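Inactive glucansucrase (Lactobacillus reuteri, PDB 5JBD) is an inactive member of the glucansucrase family, glycoside hydrolase family 70, built round a TIM-type barrel and carrying a bound calcium ion. Local coordinates at residues V371-A382 with L454-Q462; D625-V633 with S643-M651. All coordinates share one frame; numbering follows the deposited sequence.

Contact 1 (V371-A382 with L454-Q462); sequences VNRQNDTTENEA and LSNKDTVPQ
Arg-373 lays its guanidinium flat against the side-chain amide of Asn-456, the planes only 4° apart, while Val-371 CB lies over the rim of the opposite face; the amide's polar partner is Gln-501. Between these layers the arginine grips one backbone oxygen side-on: NE reaches Lys-457 O at 2.9 Å and NH2 the same atom at 3.0 Å, both with that oxygen in the guanidinium plane. A flat group with several N-H donors suits this place: it can stack by its face and still bond by its edge, and NH1 goes to Ser-369. This is the tight, buried part of the contact, in the loop that leads from helix 446-455 into barrel strand 460-464. Here too the small Ala-382 methyl packs on the Asp-458 carboxylate, and Asp-376 faces Asp-458 with nearly coplanar carboxylates, the two OD2 atoms 2.6 Å apart. Lys-457 serves both acids: with CG anti to the backbone N (chi1 -172°) its chain crosses Asp-376 obliquely, then bends at chi4 to bring NZ 3.0 Å from Asp-458 OD2, and more weakly 3.4 Å from Asp-376 OD1. NZ also donates to Thr-378 O at 2.7 Å. Toward the solvent side, where Thr-378, Glu-379 and Glu-381 are exposed, the fit is looser: a water joins Glu-381 N to Asp-458 OD1, which Ser-643 also binds. Two acids so close, with one lysine beside them, suggest that one is probably protonated and donates to the other.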
ATOM      1  N   VAL A 371       2.002  25.012   3.809  1.00 20.52           N
ATOM      2  CA  VAL A 371       2.727  26.293   3.802  1.00 20.47           C
ATOM      3  C   VAL A 371       2.018  27.371   2.949  1.00 22.01           C
ATOM      4  O   VAL A 371       1.735  27.159   1.759  1.00 21.32           O
ATOM      5  CB  VAL A 371       4.154  26.113   3.239  1.00 20.42           C
ATOM      6  CG1 VAL A 371       5.005  27.352   3.504  1.00 20.37           C
ATOM      7  CG2 VAL A 371       4.813  24.853   3.828  1.00 21.06           C
ATOM      8  N   ASN A 372       1.762  28.534   3.563  1.00 21.05           N
ATOM      9  CA  ASN A 372       1.283  29.719   2.841  1.00 21.68           C
ATOM     10  C   ASN A 372       2.483  30.353   2.158  1.00 20.49           C
ATOM     11  O   ASN A 372       3.481  30.623   2.815  1.00 21.38           O
ATOM     12  CB  ASN A 372       0.624  30.705   3.808  1.00 22.84           C
ATOM     13  CG  ASN A 372       0.122  31.959   3.111  1.00 24.25           C
ATOM     14  OD1 ASN A 372       0.909  32.747   2.592  1.00 23.34           O
ATOM     15  ND2 ASN A 372      -1.175  32.149   3.101  1.00 25.19           N
ATOM     16  N   ARG A 373       2.403  30.564   0.845  1.00 18.97           N
ATOM     17  CA  ARG A 373       3.560  31.030   0.082  1.00 19.45           C
ATOM     18  C   ARG A 373       3.335  32.424  -0.545  1.00 20.50           C
ATOM     19  O   ARG A 373       3.967  32.772  -1.535  1.00 21.18           O
ATOM     20  CB  ARG A 373       3.954  29.993  -0.974  1.00 20.09           C
ATOM     21  CG  ARG A 373       4.447  28.686  -0.373  1.00 20.56           C
ATOM     22  CD  ARG A 373       4.909  27.675  -1.431  1.00 20.51           C
ATOM     23  NE  ARG A 373       5.524  26.501  -0.792  1.00 20.53           N
ATOM     24  CZ  ARG A 373       4.865  25.418  -0.366  1.00 19.84           C
ATOM     25  NH1 ARG A 373       3.543  25.303  -0.520  1.00 19.79           N
ATOM     26  NH2 ARG A 373       5.531  24.437   0.230  1.00 20.12           N
ATOM     27  N   GLN A 374       2.445  33.217   0.042  1.00 22.76           N
ATOM     28  CA  GLN A 374       2.240  34.598  -0.400  1.00 24.95           C
ATOM     29  C   GLN A 374       3.558  35.362  -0.359  1.00 23.28           C
ATOM     30  O   GLN A 374       3.937  35.997  -1.327  1.00 21.33           O
ATOM     31  CB  GLN A 374       1.193  35.314   0.457  1.00 29.46           C
ATOM     32  CG  GLN A 374       0.786  36.681  -0.091  1.00 36.09           C
ATOM     33  CD  GLN A 374      -0.272  36.579  -1.150  1.00 41.32           C
ATOM     34  OE1 GLN A 374      -1.353  36.048  -0.894  1.00 48.78           O
ATOM     35  NE2 GLN A 374       0.010  37.119  -2.344  1.00 42.28           N
ATOM     36  N   ASN A 375       4.241  35.298   0.778  1.00 22.91           N
ATOM     37  CA  ASN A 375       5.513  35.978   0.947  1.00 22.81           C
ATOM     38  C   ASN A 375       6.295  35.248   2.043  1.00 21.51           C
ATOM     39  O   ASN A 375       6.326  35.651   3.214  1.00 18.77           O
ATOM     40  CB  ASN A 375       5.286  37.461   1.266  1.00 23.35           C
ATOM     41  CG  ASN A 375       6.517  38.316   1.018  1.00 23.95           C
ATOM     42  OD1 ASN A 375       7.278  38.100   0.071  1.00 23.48           O
ATOM     43  ND2 ASN A 375       6.695  39.324   1.860  1.00 25.61           N
ATOM     44  N   ASP A 376       6.906  34.141   1.628  1.00 21.81           N
ATOM     45  CA  ASP A 376       7.583  33.203   2.530  1.00 20.52           C
ATOM     46  C   ASP A 376       9.053  33.590   2.556  1.00 21.03           C
ATOM     47  O   ASP A 376       9.793  33.253   1.624  1.00 19.54           O
ATOM     48  CB  ASP A 376       7.369  31.776   2.015  1.00 20.86           C
ATOM     49  CG  ASP A 376       8.015  30.703   2.884  1.00 21.10           C
ATOM     50  OD1 ASP A 376       8.778  31.017   3.845  1.00 21.11           O
ATOM     51  OD2 ASP A 376       7.771  29.496   2.563  1.00 21.23           O
ATOM     52  N   THR A 377       9.451  34.305   3.620  1.00 22.04           N
ATOM     53  CA  THR A 377      10.778  34.932   3.699  1.00 23.98           C
ATOM     54  C   THR A 377      11.540  34.621   4.992  1.00 25.38           C
ATOM     55  O   THR A 377      12.453  35.361   5.363  1.00 25.74           O
ATOM     56  CB  THR A 377      10.672  36.471   3.542  1.00 25.10           C
ATOM     57  OG1 THR A 377       9.945  37.018   4.649  1.00 25.86           O
ATOM     58  CG2 THR A 377       9.989  36.836   2.239  1.00 25.28           C
ATOM     59  N   THR A 378      11.157  33.536   5.664  1.00 24.54           N
ATOM     60  CA  THR A 378      11.787  33.070   6.885  1.00 24.68           C
ATOM     61  C   THR A 378      12.177  31.606   6.693  1.00 25.74           C
ATOM     62  O   THR A 378      11.779  30.973   5.714  1.00 24.89           O
ATOM     63  CB  THR A 378      10.821  33.172   8.079  1.00 24.58           C
ATOM     64  OG1 THR A 378       9.601  32.491   7.759  1.00 23.30           O
ATOM     65  CG2 THR A 378      10.522  34.642   8.429  1.00 25.06           C
ATOM     66  N   GLU A 379      12.961  31.083   7.632  1.00 25.39           N
ATOM     67  CA  GLU A 379      13.369  29.669   7.633  1.00 26.86           C
ATOM     68  C   GLU A 379      13.161  29.047   9.008  1.00 25.13           C
ATOM     69  O   GLU A 379      13.009  29.757   9.999  1.00 23.71           O
ATOM     70  CB  GLU A 379      14.817  29.530   7.152  1.00 29.30           C
ATOM     71  CG  GLU A 379      14.945  29.642   5.632  1.00 32.86           C
ATOM     72  CD  GLU A 379      16.382  29.712   5.172  1.00 36.46           C
ATOM     73  OE1 GLU A 379      17.155  28.737   5.389  1.00 34.21           O
ATOM     74  OE2 GLU A 379      16.738  30.746   4.576  1.00 43.55           O
ATOM     75  N   ASN A 380      13.110  27.713   9.043  1.00 24.43           N
ATOM     76  CA  ASN A 380      12.851  26.938  10.248  1.00 24.71           C
ATOM     77  C   ASN A 380      11.507  27.185  10.913  1.00 24.46           C
ATOM     78  O   ASN A 380      11.350  26.904  12.102  1.00 24.75           O
ATOM     79  CB  ASN A 380      13.993  27.137  11.243  1.00 27.25           C
ATOM     80  CG  ASN A 380      15.333  26.898  10.590  1.00 28.25           C
ATOM     81  OD1 ASN A 380      15.640  25.774  10.220  1.00 24.45           O
ATOM     82  ND2 ASN A 380      16.101  27.963  10.381  1.00 29.76           N
ATOM     83  N   GLU A 381      10.541  27.683  10.150  1.00 23.61           N
ATOM     84  CA  GLU A 381       9.184  27.968  10.650  1.00 24.46           C
ATOM     85  C   GLU A 381       8.128  27.025  10.080  1.00 22.19           C
ATOM     86  O   GLU A 381       7.183  26.666  10.782  1.00 22.57           O
ATOM     87  CB  GLU A 381       8.785  29.422  10.340  1.00 26.09           C
ATOM     88  CG  GLU A 381       9.665  30.431  11.058  1.00 30.26           C
ATOM     89  CD  GLU A 381       9.146  31.862  10.997  1.00 35.84           C
ATOM     90  OE1 GLU A 381       8.335  32.223  10.095  1.00 33.67           O
ATOM     91  OE2 GLU A 381       9.588  32.640  11.867  1.00 38.37           O
ATOM     92  N   ALA A 382       8.264  26.655   8.817  1.00 20.84           N
ATOM     93  CA  ALA A 382       7.278  25.806   8.163  1.00 21.87           C
ATOM     94  C   ALA A 382       7.399  24.381   8.680  1.00 21.78           C
ATOM     95  O   ALA A 382       8.463  23.965   9.142  1.00 22.24           O
ATOM     96  CB  ALA A 382       7.484  25.823   6.652  1.00 21.63           C
ATOM     97  N   LEU A 454       8.233  22.272  -8.209  1.00 21.83           N
ATOM     98  CA  LEU A 454       9.692  22.325  -8.197  1.00 22.34           C
ATOM     99  C   LEU A 454      10.286  23.694  -7.865  1.00 22.50           C
ATOM    100  O   LEU A 454      11.492  23.795  -7.632  1.00 21.70           O
ATOM    101  CB  LEU A 454      10.237  21.801  -9.524  1.00 22.56           C
ATOM    102  CG  LEU A 454       9.931  20.301  -9.762  1.00 23.32           C
ATOM    103  CD1 LEU A 454      10.241  19.907 -11.198  1.00 22.55           C
ATOM    104  CD2 LEU A 454      10.700  19.402  -8.800  1.00 23.56           C
ATOM    105  N   SER A 455       9.470  24.743  -7.881  1.00 22.95           N
ATOM    106  CA  SER A 455       9.909  26.090  -7.487  1.00 23.31           C
ATOM    107  C   SER A 455       9.461  26.460  -6.071  1.00 22.35           C
ATOM    108  O   SER A 455       9.939  27.455  -5.529  1.00 21.98           O
ATOM    109  CB  SER A 455       9.419  27.138  -8.499  1.00 23.49           C
ATOM    110  OG  SER A 455       8.003  27.155  -8.609  1.00 23.37           O
ATOM    111  N   ASN A 456       8.558  25.677  -5.471  1.00 20.77           N
ATOM    112  CA  ASN A 456       8.056  25.985  -4.120  1.00 20.87           C
ATOM    113  C   ASN A 456       9.148  25.913  -3.032  1.00 20.63           C
ATOM    114  O   ASN A 456       9.953  24.978  -3.009  1.00 19.78           O
ATOM    115  CB  ASN A 456       6.898  25.042  -3.737  1.00 21.04           C
ATOM    116  CG  ASN A 456       5.531  25.554  -4.177  1.00 20.46           C
ATOM    117  OD1 ASN A 456       5.365  26.690  -4.640  1.00 20.86           O
ATOM    118  ND2 ASN A 456       4.524  24.720  -3.977  1.00 21.05           N
ATOM    119  N   LYS A 457       9.139  26.897  -2.125  1.00 20.48           N
ATOM    120  CA  LYS A 457      10.001  26.916  -0.943  1.00 20.03           C
ATOM    121  C   LYS A 457       9.367  26.058   0.157  1.00 19.91           C
ATOM    122  O   LYS A 457       8.151  25.824   0.150  1.00 19.09           O
ATOM    123  CB  LYS A 457      10.107  28.374  -0.438  1.00 19.52           C
ATOM    124  CG  LYS A 457      11.113  28.636   0.669  1.00 20.60           C
ATOM    125  CD  LYS A 457      11.183  30.132   0.981  1.00 21.17           C
ATOM    126  CE  LYS A 457      12.203  30.457   2.064  1.00 22.56           C
ATOM    127  NZ  LYS A 457      11.887  29.756   3.327  1.00 22.75           N
ATOM    128  N   ASP A 458      10.168  25.676   1.150  1.00 20.65           N
ATOM    129  CA  ASP A 458       9.681  24.947   2.308  1.00 19.62           C
ATOM    130  C   ASP A 458       8.956  23.654   1.916  1.00 19.69           C
ATOM    131  O   ASP A 458       7.802  23.415   2.301  1.00 19.94           O
ATOM    132  CB  ASP A 458       8.839  25.852   3.223  1.00 20.10           C
ATOM    133  CG  ASP A 458       9.702  26.837   4.011  1.00 20.87           C
ATOM    134  OD1 ASP A 458      10.637  26.394   4.704  1.00 20.37           O
ATOM    135  OD2 ASP A 458       9.443  28.049   3.920  1.00 21.55           O
ATOM    136  N   THR A 459       9.650  22.854   1.116  1.00 18.99           N
ATOM    137  CA  THR A 459       9.231  21.498   0.810  1.00 19.61           C
ATOM    138  C   THR A 459      10.359  20.667   0.208  1.00 19.76           C
ATOM    139  O   THR A 459      11.289  21.207  -0.379  1.00 20.32           O
ATOM    140  CB  THR A 459       7.998  21.470  -0.166  1.00 19.55           C
ATOM    141  OG1 THR A 459       7.434  20.153  -0.195  1.00 19.64           O
ATOM    142  CG2 THR A 459       8.385  21.886  -1.564  1.00 19.47           C
ATOM    143  N   VAL A 460      10.262  19.343   0.356  1.00 19.49           N
ATOM    144  CA  VAL A 460      11.041  18.418  -0.453  1.00 19.25           C
ATOM    145  C   VAL A 460      10.092  17.859  -1.521  1.00 20.04           C
ATOM    146  O   VAL A 460       9.237  17.034  -1.214  1.00 20.53           O
ATOM    147  CB  VAL A 460      11.666  17.275   0.385  1.00 20.05           C
ATOM    148  CG1 VAL A 460      12.484  16.346  -0.512  1.00 19.18           C
ATOM    149  CG2 VAL A 460      12.520  17.849   1.510  1.00 19.68           C
ATOM    150  N   PRO A 461      10.216  18.331  -2.775  1.00 19.37           N
ATOM    151  CA  PRO A 461       9.337  17.813  -3.819  1.00 19.91           C
ATOM    152  C   PRO A 461       9.694  16.386  -4.210  1.00 20.50           C
ATOM    153  O   PRO A 461      10.883  16.016  -4.168  1.00 19.64           O
ATOM    154  CB  PRO A 461       9.601  18.749  -4.980  1.00 19.29           C
ATOM    155  CG  PRO A 461      11.033  19.127  -4.825  1.00 20.71           C
ATOM    156  CD  PRO A 461      11.224  19.255  -3.333  1.00 20.18           C
ATOM    157  N   GLN A 462       8.662  15.617  -4.581  1.00 19.32           N
ATOM    158  CA  GLN A 462       8.802  14.243  -5.021  1.00 20.55           C
ATOM    159  C   GLN A 462       8.274  14.105  -6.453  1.00 22.06           C
ATOM    160  O   GLN A 462       7.101  14.366  -6.695  1.00 21.62           O
ATOM    161  CB  GLN A 462       8.064  13.313  -4.055  1.00 20.82           C
ATOM    162  CG  GLN A 462       7.896  11.848  -4.475  1.00 21.26           C
ATOM    163  CD  GLN A 462       6.449  11.504  -4.846  1.00 22.49           C
ATOM    164  OE1 GLN A 462       5.574  11.509  -3.986  1.00 24.80           O
ATOM    165  NE2 GLN A 462       6.201  11.208  -6.120  1.00 22.38           N
TER
HETATM  166  O   HOH W   1      10.442  27.868   7.184  1.00 22.16           O

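Contact 2 (D625-V633 with S643-M651); sequences DVTTNASDV and SNAALDSHM
Val-633 lies across the amide of Asn-644 at about a right angle, its CG2 3.5 Å from ND2, while CG1 turns to the methyl of Ala-646, 3.7 Å from CB. A branched residue suits this spot because its two methyls serve two neighbours. The amide beneath has its own work: Asn-644 is the N-cap of the short helix 645-648, and chi1 of 54° folds OD1 back over the first turn, where it accepts from Leu-647 N at 3.1 Å and weakly from Ala-646 N; ND2 is held by Asn-380. Small residues let the loop 625-633 come close to this helix. Ala-646 packs its methyl on Ala-630, and its CA makes a CH···O contact with Thr-628 O, while the side chain of Thr-628 rests on the methyl of Ala-645. In this TIM-type barrel the helix comes just before strand 652-654 in the chain, and the loop follows strand 612-618. Ser-649 makes the direct polar link: its OG accepts from Thr-628 N at 3.0 Å, almost straight at 170°, and gives its own proton to Ala-645 O at 2.8 Å. Asp-625 OD1 accepts from Thr-627 N, an Asx turn, and also from Thr-627 OG1, and a water donates to that hydroxyl and to Ser-649 O.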
ATOM      1  N   ASP A 625      25.285  25.527  -8.992  1.00 27.55           N
ATOM      2  CA  ASP A 625      24.562  24.667  -8.042  1.00 27.16           C
ATOM      3  C   ASP A 625      24.298  25.502  -6.784  1.00 26.19           C
ATOM      4  O   ASP A 625      25.230  25.916  -6.114  1.00 25.56           O
ATOM      5  CB  ASP A 625      25.415  23.425  -7.743  1.00 29.17           C
ATOM      6  CG  ASP A 625      24.783  22.464  -6.717  1.00 31.33           C
ATOM      7  OD1 ASP A 625      23.645  22.665  -6.248  1.00 28.27           O
ATOM      8  OD2 ASP A 625      25.461  21.462  -6.394  1.00 34.64           O
ATOM      9  N   VAL A 626      23.026  25.744  -6.488  1.00 24.58           N
ATOM     10  CA  VAL A 626      22.638  26.575  -5.346  1.00 25.18           C
ATOM     11  C   VAL A 626      22.294  25.766  -4.091  1.00 25.29           C
ATOM     12  O   VAL A 626      21.702  26.311  -3.163  1.00 24.18           O
ATOM     13  CB  VAL A 626      21.468  27.538  -5.683  1.00 25.47           C
ATOM     14  CG1 VAL A 626      21.927  28.606  -6.679  1.00 25.44           C
ATOM     15  CG2 VAL A 626      20.239  26.785  -6.186  1.00 25.80           C
ATOM     16  N   THR A 627      22.661  24.478  -4.065  1.00 25.37           N
ATOM     17  CA  THR A 627      22.558  23.666  -2.856  1.00 25.76           C
ATOM     18  C   THR A 627      23.090  24.418  -1.645  1.00 24.93           C
ATOM     19  O   THR A 627      24.168  24.974  -1.697  1.00 23.86           O
ATOM     20  CB  THR A 627      23.346  22.350  -3.011  1.00 27.44           C
ATOM     21  OG1 THR A 627      22.755  21.573  -4.054  1.00 29.63           O
ATOM     22  CG2 THR A 627      23.326  21.516  -1.720  1.00 28.43           C
ATOM     23  N   THR A 628      22.303  24.451  -0.571  1.00 23.90           N
ATOM     24  CA  THR A 628      22.763  24.956   0.715  1.00 24.47           C
ATOM     25  C   THR A 628      23.198  23.762   1.582  1.00 25.89           C
ATOM     26  O   THR A 628      22.431  22.817   1.744  1.00 23.69           O
ATOM     27  CB  THR A 628      21.669  25.783   1.412  1.00 23.96           C
ATOM     28  OG1 THR A 628      21.405  26.950   0.635  1.00 23.60           O
ATOM     29  CG2 THR A 628      22.097  26.218   2.807  1.00 26.24           C
ATOM     30  N   ASN A 629      24.429  23.805   2.103  1.00 27.36           N
ATOM     31  CA  ASN A 629      24.962  22.706   2.923  1.00 30.82           C
ATOM     32  C   ASN A 629      24.339  22.762   4.324  1.00 29.42           C
ATOM     33  O   ASN A 629      24.161  23.846   4.901  1.00 26.72           O
ATOM     34  CB  ASN A 629      26.499  22.736   3.008  1.00 36.12           C
ATOM     35  CG  ASN A 629      27.187  22.548   1.650  1.00 45.39           C
ATOM     36  OD1 ASN A 629      28.229  23.161   1.397  1.00 57.45           O
ATOM     37  ND2 ASN A 629      26.615  21.715   0.770  1.00 46.07           N
ATOM     38  N   ALA A 630      23.969  21.597   4.844  1.00 26.31           N
ATOM     39  CA  ALA A 630      23.300  21.502   6.147  1.00 26.77           C
ATOM     40  C   ALA A 630      24.155  21.990   7.325  1.00 27.45           C
ATOM     41  O   ALA A 630      23.604  22.370   8.354  1.00 26.20           O
ATOM     42  CB  ALA A 630      22.820  20.069   6.391  1.00 26.45           C
ATOM     43  N   SER A 631      25.482  21.969   7.176  1.00 30.20           N
ATOM     44  CA  SER A 631      26.390  22.514   8.192  0.50 32.29           C
ATOM     45  C   SER A 631      26.249  24.030   8.354  1.00 33.48           C
ATOM     46  O   SER A 631      26.670  24.580   9.364  1.00 34.58           O
ATOM     47  CB  SER A 631      27.853  22.159   7.874  0.50 33.12           C
ATOM     48  OG  SER A 631      28.300  22.784   6.681  0.50 33.93           O
ATOM     49  N   ASP A 632      25.651  24.701   7.360  1.00 33.98           N
ATOM     50  CA  ASP A 632      25.502  26.171   7.357  1.00 36.27           C
ATOM     51  C   ASP A 632      24.122  26.717   7.735  1.00 35.64           C
ATOM     52  O   ASP A 632      23.887  27.932   7.613  1.00 36.63           O
ATOM     53  CB  ASP A 632      25.904  26.712   5.975  1.00 37.25           C
ATOM     54  CG  ASP A 632      27.345  26.392   5.627  1.00 40.25           C
ATOM     55  OD1 ASP A 632      28.198  26.377   6.544  1.00 45.78           O
ATOM     56  OD2 ASP A 632      27.625  26.129   4.445  1.00 38.32           O
ATOM     57  N   VAL A 633      23.218  25.856   8.204  1.00 31.23           N
ATOM     58  CA  VAL A 633      21.894  26.318   8.622  1.00 30.17           C
ATOM     59  C   VAL A 633      21.804  26.238  10.135  1.00 31.26           C
ATOM     60  O   VAL A 633      22.683  25.673  10.781  1.00 30.71           O
ATOM     61  CB  VAL A 633      20.749  25.520   7.959  1.00 29.03           C
ATOM     62  CG1 VAL A 633      20.769  25.748   6.455  1.00 29.56           C
ATOM     63  CG2 VAL A 633      20.822  24.025   8.289  1.00 29.20           C
ATOM     64  N   SER A 643      12.660  22.891   8.193  1.00 20.32           N
ATOM     65  CA  SER A 643      12.331  23.402   6.844  1.00 20.81           C
ATOM     66  C   SER A 643      13.141  24.659   6.586  1.00 20.76           C
ATOM     67  O   SER A 643      12.764  25.755   6.989  1.00 23.55           O
ATOM     68  CB  SER A 643      10.823  23.663   6.716  1.00 20.77           C
ATOM     69  OG  SER A 643      10.428  23.894   5.364  1.00 20.59           O
ATOM     70  N   ASN A 644      14.280  24.495   5.925  1.00 21.94           N
ATOM     71  CA  ASN A 644      15.188  25.610   5.638  1.00 21.67           C
ATOM     72  C   ASN A 644      15.823  25.376   4.273  1.00 22.01           C
ATOM     73  O   ASN A 644      15.499  24.389   3.609  1.00 20.87           O
ATOM     74  CB  ASN A 644      16.244  25.744   6.760  1.00 21.82           C
ATOM     75  CG  ASN A 644      17.010  24.457   7.015  1.00 21.63           C
ATOM     76  OD1 ASN A 644      17.364  23.731   6.087  1.00 22.20           O
ATOM     77  ND2 ASN A 644      17.277  24.172   8.289  1.00 21.64           N
ATOM     78  N   ALA A 645      16.728  26.259   3.869  1.00 20.79           N
ATOM     79  CA  ALA A 645      17.385  26.151   2.566  1.00 21.21           C
ATOM     80  C   ALA A 645      18.121  24.816   2.335  1.00 22.18           C
ATOM     81  O   ALA A 645      18.170  24.304   1.191  1.00 21.49           O
ATOM     82  CB  ALA A 645      18.331  27.334   2.360  1.00 21.77           C
ATOM     83  N   ALA A 646      18.676  24.227   3.397  1.00 22.39           N
ATOM     84  CA  ALA A 646      19.371  22.945   3.241  1.00 22.33           C
ATOM     85  C   ALA A 646      18.393  21.808   2.966  1.00 22.35           C
ATOM     86  O   ALA A 646      18.607  21.018   2.041  1.00 22.23           O
ATOM     87  CB  ALA A 646      20.248  22.637   4.442  1.00 22.97           C
ATOM     88  N   LEU A 647      17.315  21.721   3.736  1.00 22.20           N
ATOM     89  CA  LEU A 647      16.328  20.662   3.500  1.00 21.77           C
ATOM     90  C   LEU A 647      15.653  20.856   2.135  1.00 20.84           C
ATOM     91  O   LEU A 647      15.411  19.871   1.415  1.00 18.86           O
ATOM     92  CB  LEU A 647      15.273  20.620   4.600  1.00 21.52           C
ATOM     93  CG  LEU A 647      14.353  19.392   4.550  1.00 22.92           C
ATOM     94  CD1 LEU A 647      15.137  18.123   4.871  1.00 24.11           C
ATOM     95  CD2 LEU A 647      13.203  19.538   5.524  1.00 21.97           C
ATOM     96  N   ASP A 648      15.374  22.111   1.788  1.00 19.28           N
ATOM     97  CA  ASP A 648      14.788  22.469   0.470  1.00 19.57           C
ATOM     98  C   ASP A 648      15.659  22.063  -0.706  1.00 19.54           C
ATOM     99  O   ASP A 648      15.147  21.880  -1.812  1.00 19.87           O
ATOM    100  CB  ASP A 648      14.536  23.993   0.343  1.00 19.30           C
ATOM    101  CG  ASP A 648      13.352  24.494   1.146  1.00 20.12           C
ATOM    102  OD1 ASP A 648      12.593  23.699   1.724  1.00 20.78           O
ATOM    103  OD2 ASP A 648      13.144  25.732   1.171  1.00 20.14           O
ATOM    104  N   SER A 649      16.976  21.960  -0.500  1.00 20.89           N
ATOM    105  CA  SER A 649      17.885  21.492  -1.561  1.00 21.96           C
ATOM    106  C   SER A 649      17.676  20.010  -1.999  1.00 21.79           C
ATOM    107  O   SER A 649      18.165  19.601  -3.054  1.00 22.24           O
ATOM    108  CB  SER A 649      19.353  21.746  -1.158  1.00 22.34           C
ATOM    109  OG  SER A 649      19.598  23.122  -0.911  1.00 23.07           O
ATOM    110  N   HIS A 650      16.938  19.228  -1.204  1.00 21.62           N
ATOM    111  CA  HIS A 650      16.626  17.834  -1.539  1.00 22.07           C
ATOM    112  C   HIS A 650      15.453  17.717  -2.510  1.00 22.19           C
ATOM    113  O   HIS A 650      14.585  18.616  -2.596  1.00 21.35           O
ATOM    114  CB  HIS A 650      16.334  17.034  -0.268  1.00 22.30           C
ATOM    115  CG  HIS A 650      17.517  16.929   0.640  1.00 22.12           C
ATOM    116  ND1 HIS A 650      18.147  15.735   0.915  1.00 22.31           N
ATOM    117  CD2 HIS A 650      18.226  17.884   1.290  1.00 21.85           C
ATOM    118  CE1 HIS A 650      19.189  15.962   1.698  1.00 21.53           C
ATOM    119  NE2 HIS A 650      19.261  17.255   1.936  1.00 21.42           N
ATOM    120  N   MET A 651      15.468  16.616  -3.252  1.00 21.32           N
ATOM    121  CA  MET A 651      14.393  16.211  -4.143  1.00 21.82           C
ATOM    122  C   MET A 651      14.300  14.683  -4.173  1.00 21.13           C
ATOM    123  O   MET A 651      15.300  13.993  -4.403  1.00 21.57           O
ATOM    124  CB  MET A 651      14.619  16.749  -5.561  1.00 22.85           C
ATOM    125  CG  MET A 651      13.597  16.254  -6.569  1.00 24.80           C
ATOM    126  SD  MET A 651      13.605  17.201  -8.101  1.00 30.11           S
ATOM    127  CE  MET A 651      15.148  16.666  -8.777  1.00 26.93           C
TER
HETATM  128  O   HOH W   2      21.284  19.229  -3.400  1.00 31.78           O
HETATM  129  O   HOH W   3      21.859  20.125   1.420  1.00 26.30           O

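Contact 1 closes before contact 2 opens along the chain, yet their centres lie only 12 Å apart, on the same side of the chain's centre. Segment 454-462 carries the end of helix 446-455 and the start of strand 460-464, and segment 643-651 leads into strand 652-654, its neighbour in the parallel barrel sheet; strand 375-376 instead edges the antiparallel sheet to which strand 612-618 also belongs. The two contacts meet directly: Asn-380 N lies 2.9 Å from Ser-643 O, a probable hydrogen bond, Glu-379 binds Ala-645 N, and Asp-648 accepts from Asp-458 N. Contact 1 precedes most of that antiparallel sheet, contact 2 marks the return to the barrel, and these bonds tie the two together.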